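Local structure of probable porin (Pseudomonas aeruginosa, 2Y0H) at residues A[259-273]-A[294-308]. The protein probably forms a channel across the bacterial outer membrane, as other porins of the OprD family do. Numbering follows the deposited sequence.
Sequences HAFGIGVQKMIGNDA and FTRPQEKSWQLRYDY
A water joins the backbones of the two segments: it donates to Gly270 O (2.7 Å) and Asp272 O and accepts from Gln298 N. The water lies beyond the ends of antiparallel strands 259-269 and 300-308, neighbours in the closed 18-stranded porin barrel. Pairs of backbone hydrogen bonds join Ala260 to Asp307, Gly262 to Arg305, Gly264 to Gln303 and Gln266 to Ser301; Met268 N to Glu299 O adds a nearly straight bond (174°) at the last residue of a type II turn, Arg296 to Glu299. Phe261, Ile263, Val265, Trp302 and Leu304 share one face, where a detergent molecule touches Val265, as expected of a membrane-facing surface. The opposite face carries Gln266, Ser301 and Gln303, all hydrogen-bonded to Asn287. Gln266 NE2 reaches Phe294 O at 2.8 Å from above the carbonyl plane, its chain extended after a chi1 of -175° that turns CG away from the backbone N. The Met268 chain, bent at chi2 and chi3, lays SD 3.7 Å from Thr295 CA. On the detergent-bearing face, His259, Phe261, Tyr306 and Tyr308 form an aromatic cluster. Tyr308 CE1 sits over one face of the imidazole, 3.4 Å from His259 CE1, while Tyr306 OH meets His259 ND1 at the ring's edge in a 2.8 Å hydrogen bond.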
loop_
_atom_site.group_PDB
_atom_site.type_symbol
_atom_site.label_atom_id
_atom_site.label_comp_id
_atom_site.label_asym_id
_atom_site.label_seq_id
_atom_site.Cartn_x
_atom_site.Cartn_y
_atom_site.Cartn_z
ATOM N N HIS A 259 -16.546 -9.666 -14.984
ATOM C CA HIS A 259 -15.217 -9.442 -15.563
ATOM C C HIS A 259 -14.726 -8.019 -15.320
ATOM O O HIS A 259 -15.532 -7.108 -15.195
ATOM C CB HIS A 259 -15.267 -9.638 -17.075
ATOM C CG HIS A 259 -15.874 -10.935 -17.503
ATOM N ND1 HIS A 259 -15.116 -12.038 -17.829
ATOM C CD2 HIS A 259 -17.166 -11.298 -17.677
ATOM C CE1 HIS A 259 -15.916 -13.028 -18.179
ATOM N NE2 HIS A 259 -17.165 -12.604 -18.095
ATOM N N ALA A 260 -13.408 -7.833 -15.281
ATOM C CA ALA A 260 -12.813 -6.493 -15.335
ATOM C C ALA A 260 -11.557 -6.500 -16.197
ATOM O O ALA A 260 -10.733 -7.404 -16.088
ATOM C CB ALA A 260 -12.507 -5.959 -13.939
ATOM N N PHE A 261 -11.427 -5.491 -17.051
ATOM C CA PHE A 261 -10.315 -5.374 -17.986
ATOM C C PHE A 261 -9.613 -4.032 -17.785
ATOM O O PHE A 261 -10.232 -2.976 -17.901
ATOM C CB PHE A 261 -10.814 -5.469 -19.435
ATOM C CG PHE A 261 -11.717 -6.656 -19.708
ATOM C CD1 PHE A 261 -11.190 -7.867 -20.129
ATOM C CD2 PHE A 261 -13.093 -6.550 -19.564
ATOM C CE1 PHE A 261 -12.007 -8.951 -20.383
ATOM C CE2 PHE A 261 -13.919 -7.640 -19.821
ATOM C CZ PHE A 261 -13.371 -8.836 -20.234
ATOM N N GLY A 262 -8.315 -4.077 -17.494
ATOM C CA GLY A 262 -7.579 -2.866 -17.170
ATOM C C GLY A 262 -6.330 -2.608 -17.997
ATOM O O GLY A 262 -5.640 -3.540 -18.429
ATOM N N ILE A 263 -6.059 -1.325 -18.219
ATOM C CA ILE A 263 -4.810 -0.856 -18.796
ATOM C C ILE A 263 -4.211 0.201 -17.871
ATOM O O ILE A 263 -4.916 1.084 -17.363
ATOM C CB ILE A 263 -5.012 -0.180 -20.171
ATOM C CG1 ILE A 263 -5.835 -1.065 -21.098
ATOM C CG2 ILE A 263 -3.679 0.111 -20.828
ATOM C CD1 ILE A 263 -5.746 -0.634 -22.542
ATOM N N GLY A 264 -2.908 0.103 -17.664
ATOM C CA GLY A 264 -2.183 1.072 -16.881
ATOM C C GLY A 264 -1.002 1.612 -17.652
ATOM O O GLY A 264 -0.349 0.884 -18.416
ATOM N N VAL A 265 -0.746 2.901 -17.478
ATOM C CA VAL A 265 0.453 3.523 -18.011
ATOM C C VAL A 265 1.120 4.293 -16.880
ATOM O O VAL A 265 0.443 4.852 -16.018
ATOM C CB VAL A 265 0.152 4.498 -19.188
ATOM C CG1 VAL A 265 -0.364 3.746 -20.379
ATOM C CG2 VAL A 265 -0.853 5.568 -18.765
ATOM N N GLN A 266 2.447 4.344 -16.907
ATOM C CA GLN A 266 3.223 4.923 -15.818
ATOM C C GLN A 266 4.527 5.442 -16.402
ATOM O O GLN A 266 5.150 4.787 -17.244
ATOM C CB GLN A 266 3.498 3.853 -14.750
ATOM C CG GLN A 266 4.196 4.326 -13.471
ATOM C CD GLN A 266 3.922 3.380 -12.307
ATOM O OE1 GLN A 266 2.782 3.294 -11.821
ATOM N NE2 GLN A 266 4.951 2.633 -11.878
ATOM N N LYS A 267 4.947 6.609 -15.942
ATOM C CA LYS A 267 6.122 7.253 -16.494
ATOM C C LYS A 267 6.918 8.007 -15.410
ATOM O O LYS A 267 6.402 8.914 -14.767
ATOM C CB LYS A 267 5.671 8.186 -17.616
ATOM C CG LYS A 267 6.770 8.892 -18.371
ATOM C CD LYS A 267 6.184 9.698 -19.546
ATOM C CE LYS A 267 5.473 8.798 -20.585
ATOM N NZ LYS A 267 4.121 8.269 -20.169
ATOM N N MET A 268 8.163 7.598 -15.202
ATOM C CA MET A 268 9.093 8.311 -14.323
ATOM C C MET A 268 9.843 9.363 -15.141
ATOM O O MET A 268 10.380 9.069 -16.211
ATOM C CB MET A 268 10.112 7.349 -13.694
ATOM C CG MET A 268 9.513 6.188 -12.902
ATOM S SD MET A 268 8.577 6.751 -11.444
ATOM C CE MET A 268 6.906 6.375 -11.995
ATOM N N ILE A 269 9.877 10.587 -14.629
ATOM C CA ILE A 269 10.584 11.680 -15.280
ATOM C C ILE A 269 11.546 12.318 -14.299
ATOM O O ILE A 269 11.179 12.604 -13.149
ATOM C CB ILE A 269 9.602 12.740 -15.764
ATOM C CG1 ILE A 269 8.560 12.093 -16.694
ATOM C CG2 ILE A 269 10.346 13.882 -16.443
ATOM C CD1 ILE A 269 7.271 12.881 -16.842
ATOM N N GLY A 270 12.772 12.555 -14.760
ATOM C CA GLY A 270 13.814 13.143 -13.931
ATOM C C GLY A 270 14.888 12.104 -13.701
ATOM O O GLY A 270 14.803 10.995 -14.225
ATOM N N ASN A 271 15.914 12.419 -12.925
ATOM C CA ASN A 271 16.960 11.404 -12.797
ATOM C C ASN A 271 16.788 10.410 -11.643
ATOM O O ASN A 271 17.541 9.438 -11.562
ATOM C CB ASN A 271 18.366 12.015 -12.813
ATOM C CG ASN A 271 18.798 12.470 -11.465
ATOM O OD1 ASN A 271 18.070 13.206 -10.797
ATOM N ND2 ASN A 271 19.973 12.016 -11.026
ATOM N N ASP A 272 15.786 10.627 -10.782
ATOM C CA ASP A 272 15.539 9.734 -9.646
ATOM C C ASP A 272 14.355 8.775 -9.808
ATOM O O ASP A 272 13.389 9.062 -10.509
ATOM C CB ASP A 272 15.354 10.541 -8.355
ATOM C CG ASP A 272 16.631 11.229 -7.919
ATOM O OD1 ASP A 272 17.695 10.582 -8.023
ATOM O OD2 ASP A 272 16.573 12.410 -7.496
ATOM N N ALA A 273 14.441 7.638 -9.132
ATOM C CA ALA A 273 13.286 6.786 -8.932
ATOM C C ALA A 273 12.245 7.541 -8.106
ATOM O O ALA A 273 12.562 8.507 -7.430
ATOM C CB ALA A 273 13.691 5.498 -8.215
ATOM N N PHE A 294 8.085 -0.768 -10.632
ATOM C CA PHE A 294 8.199 -0.104 -11.937
ATOM C C PHE A 294 8.298 1.415 -11.810
ATOM O O PHE A 294 7.668 2.167 -12.561
ATOM C CB PHE A 294 7.036 -0.520 -12.849
ATOM C CG PHE A 294 7.149 -1.931 -13.340
ATOM C CD1 PHE A 294 6.786 -2.990 -12.524
ATOM C CD2 PHE A 294 7.665 -2.201 -14.598
ATOM C CE1 PHE A 294 6.914 -4.301 -12.965
ATOM C CE2 PHE A 294 7.795 -3.516 -15.050
ATOM C CZ PHE A 294 7.424 -4.562 -14.227
ATOM N N THR A 295 9.093 1.855 -10.842
ATOM C CA THR A 295 9.315 3.273 -10.591
ATOM C C THR A 295 10.803 3.606 -10.631
ATOM O O THR A 295 11.248 4.548 -9.986
ATOM C CB THR A 295 8.731 3.699 -9.226
ATOM O OG1 THR A 295 9.217 2.820 -8.196
ATOM C CG2 THR A 295 7.187 3.654 -9.269
ATOM N N ARG A 296 11.570 2.829 -11.393
ATOM C CA ARG A 296 13.022 3.030 -11.479
ATOM C C ARG A 296 13.325 4.281 -12.293
ATOM O O ARG A 296 12.450 4.772 -13.009
ATOM C CB ARG A 296 13.697 1.786 -12.070
ATOM C CG ARG A 296 13.642 0.591 -11.133
ATOM C CD ARG A 296 13.963 -0.710 -11.834
ATOM N NE ARG A 296 15.368 -0.787 -12.215
ATOM C CZ ARG A 296 15.963 -1.905 -12.620
ATOM N NH1 ARG A 296 15.269 -3.034 -12.691
ATOM N NH2 ARG A 296 17.249 -1.896 -12.947
ATOM N N PRO A 297 14.556 4.815 -12.183
ATOM C CA PRO A 297 14.799 6.123 -12.818
ATOM C C PRO A 297 14.451 6.107 -14.317
ATOM O O PRO A 297 14.898 5.213 -15.043
ATOM C CB PRO A 297 16.302 6.353 -12.597
ATOM C CG PRO A 297 16.670 5.455 -11.423
ATOM C CD PRO A 297 15.767 4.266 -11.530
ATOM N N GLN A 298 13.631 7.059 -14.754
ATOM C CA GLN A 298 13.240 7.191 -16.162
ATOM C C GLN A 298 12.401 6.048 -16.763
ATOM O O GLN A 298 12.230 5.975 -17.974
ATOM C CB GLN A 298 14.470 7.449 -17.040
ATOM C CG GLN A 298 15.155 8.759 -16.735
ATOM C CD GLN A 298 16.360 9.010 -17.610
ATOM O OE1 GLN A 298 17.422 8.425 -17.402
ATOM N NE2 GLN A 298 16.205 9.887 -18.597
ATOM N N GLU A 299 11.864 5.167 -15.930
ATOM C CA GLU A 299 11.145 4.016 -16.455
ATOM C C GLU A 299 9.761 4.351 -17.023
ATOM O O GLU A 299 8.988 5.070 -16.407
ATOM C CB GLU A 299 11.010 2.950 -15.385
ATOM C CG GLU A 299 10.422 1.644 -15.887
ATOM C CD GLU A 299 10.559 0.555 -14.847
ATOM O OE1 GLU A 299 10.870 0.899 -13.693
ATOM O OE2 GLU A 299 10.367 -0.634 -15.168
ATOM N N LYS A 300 9.466 3.812 -18.198
ATOM C CA LYS A 300 8.136 3.908 -18.793
ATOM C C LYS A 300 7.545 2.511 -18.816
ATOM O O LYS A 300 8.201 1.570 -19.245
ATOM C CB LYS A 300 8.222 4.418 -20.233
ATOM C CG LYS A 300 8.675 5.866 -20.397
ATOM C CD LYS A 300 9.090 6.109 -21.850
ATOM C CE LYS A 300 9.427 7.572 -22.127
ATOM N NZ LYS A 300 10.306 7.726 -23.321
ATOM N N SER A 301 6.310 2.363 -18.357
ATOM C CA SER A 301 5.715 1.033 -18.284
ATOM C C SER A 301 4.236 1.073 -18.575
ATOM O O SER A 301 3.567 2.093 -18.363
ATOM C CB SER A 301 5.958 0.391 -16.909
ATOM O OG SER A 301 5.443 1.203 -15.862
ATOM N N TRP A 302 3.733 -0.047 -19.076
ATOM C CA TRP A 302 2.316 -0.206 -19.310
ATOM C C TRP A 302 1.854 -1.518 -18.697
ATOM O O TRP A 302 2.647 -2.445 -18.507
ATOM C CB TRP A 302 1.997 -0.148 -20.812
ATOM C CG TRP A 302 2.805 -1.092 -21.670
ATOM C CD1 TRP A 302 3.978 -0.812 -22.329
ATOM C CD2 TRP A 302 2.496 -2.454 -21.974
ATOM N NE1 TRP A 302 4.412 -1.919 -23.023
ATOM C CE2 TRP A 302 3.524 -2.941 -22.824
ATOM C CE3 TRP A 302 1.448 -3.311 -21.623
ATOM C CZ2 TRP A 302 3.534 -4.245 -23.317
ATOM C CZ3 TRP A 302 1.462 -4.611 -22.117
ATOM C CH2 TRP A 302 2.501 -5.064 -22.954
ATOM N N GLN A 303 0.564 -1.590 -18.394
ATOM C CA GLN A 303 -0.001 -2.738 -17.719
ATOM C C GLN A 303 -1.248 -3.226 -18.449
ATOM O O GLN A 303 -2.019 -2.427 -18.986
ATOM C CB GLN A 303 -0.361 -2.375 -16.263
ATOM C CG GLN A 303 -1.197 -3.438 -15.571
ATOM C CD GLN A 303 -1.590 -3.129 -14.127
ATOM O OE1 GLN A 303 -2.265 -3.939 -13.496
ATOM N NE2 GLN A 303 -1.163 -1.979 -13.600
ATOM N N LEU A 304 -1.422 -4.541 -18.474
ATOM C CA LEU A 304 -2.703 -5.161 -18.796
ATOM C C LEU A 304 -3.117 -6.056 -17.621
ATOM O O LEU A 304 -2.305 -6.818 -17.085
ATOM C CB LEU A 304 -2.615 -5.979 -20.088
ATOM C CG LEU A 304 -2.286 -5.184 -21.361
ATOM C CD1 LEU A 304 -2.129 -6.120 -22.555
ATOM C CD2 LEU A 304 -3.330 -4.119 -21.651
ATOM N N ARG A 305 -4.378 -5.946 -17.215
ATOM C CA ARG A 305 -4.891 -6.708 -16.086
ATOM C C ARG A 305 -6.297 -7.250 -16.353
ATOM O O ARG A 305 -7.159 -6.552 -16.894
ATOM C CB ARG A 305 -4.912 -5.831 -14.833
ATOM C CG ARG A 305 -5.613 -6.468 -13.648
ATOM C CD ARG A 305 -5.561 -5.560 -12.400
ATOM N NE ARG A 305 -6.388 -6.111 -11.333
ATOM C CZ ARG A 305 -6.222 -5.864 -10.033
ATOM N NH1 ARG A 305 -5.248 -5.054 -9.598
ATOM N NH2 ARG A 305 -7.041 -6.442 -9.167
ATOM N N TYR A 306 -6.527 -8.490 -15.942
ATOM C CA TYR A 306 -7.840 -9.103 -16.070
ATOM C C TYR A 306 -8.301 -9.659 -14.734
ATOM O O TYR A 306 -7.529 -10.303 -14.031
ATOM C CB TYR A 306 -7.806 -10.224 -17.104
ATOM C CG TYR A 306 -9.093 -11.008 -17.160
ATOM C CD1 TYR A 306 -10.258 -10.435 -17.660
ATOM C CD2 TYR A 306 -9.154 -12.312 -16.692
ATOM C CE1 TYR A 306 -11.440 -11.145 -17.701
ATOM C CE2 TYR A 306 -10.328 -13.028 -16.738
ATOM C CZ TYR A 306 -11.467 -12.442 -17.238
ATOM O OH TYR A 306 -12.635 -13.156 -17.273
ATOM N N ASP A 307 -9.557 -9.395 -14.388
ATOM C CA ASP A 307 -10.149 -9.938 -13.172
ATOM C C ASP A 307 -11.381 -10.762 -13.479
ATOM O O ASP A 307 -12.147 -10.436 -14.387
ATOM C CB ASP A 307 -10.541 -8.824 -12.199
ATOM C CG ASP A 307 -9.351 -8.040 -11.707
ATOM O OD1 ASP A 307 -8.944 -7.062 -12.390
ATOM O OD2 ASP A 307 -8.829 -8.405 -10.634
ATOM N N TYR A 308 -11.575 -11.828 -12.711
ATOM C CA TYR A 308 -12.810 -12.586 -12.799
ATOM C C TYR A 308 -13.362 -12.965 -11.421
ATOM O O TYR A 308 -12.642 -13.501 -10.576
ATOM C CB TYR A 308 -12.660 -13.818 -13.694
ATOM C CG TYR A 308 -14.006 -14.441 -14.015
ATOM C CD1 TYR A 308 -14.945 -13.750 -14.779
ATOM C CD2 TYR A 308 -14.353 -15.694 -13.520
ATOM C CE1 TYR A 308 -16.197 -14.307 -15.061
ATOM C CE2 TYR A 308 -15.593 -16.259 -13.790
ATOM C CZ TYR A 308 -16.511 -15.563 -14.562
ATOM O OH TYR A 308 -17.736 -16.116 -14.827
HETATM O O HOH W 1 13.039 9.264 -13.231
HETATM O O HOH W 2 13.886 12.028 -17.460
#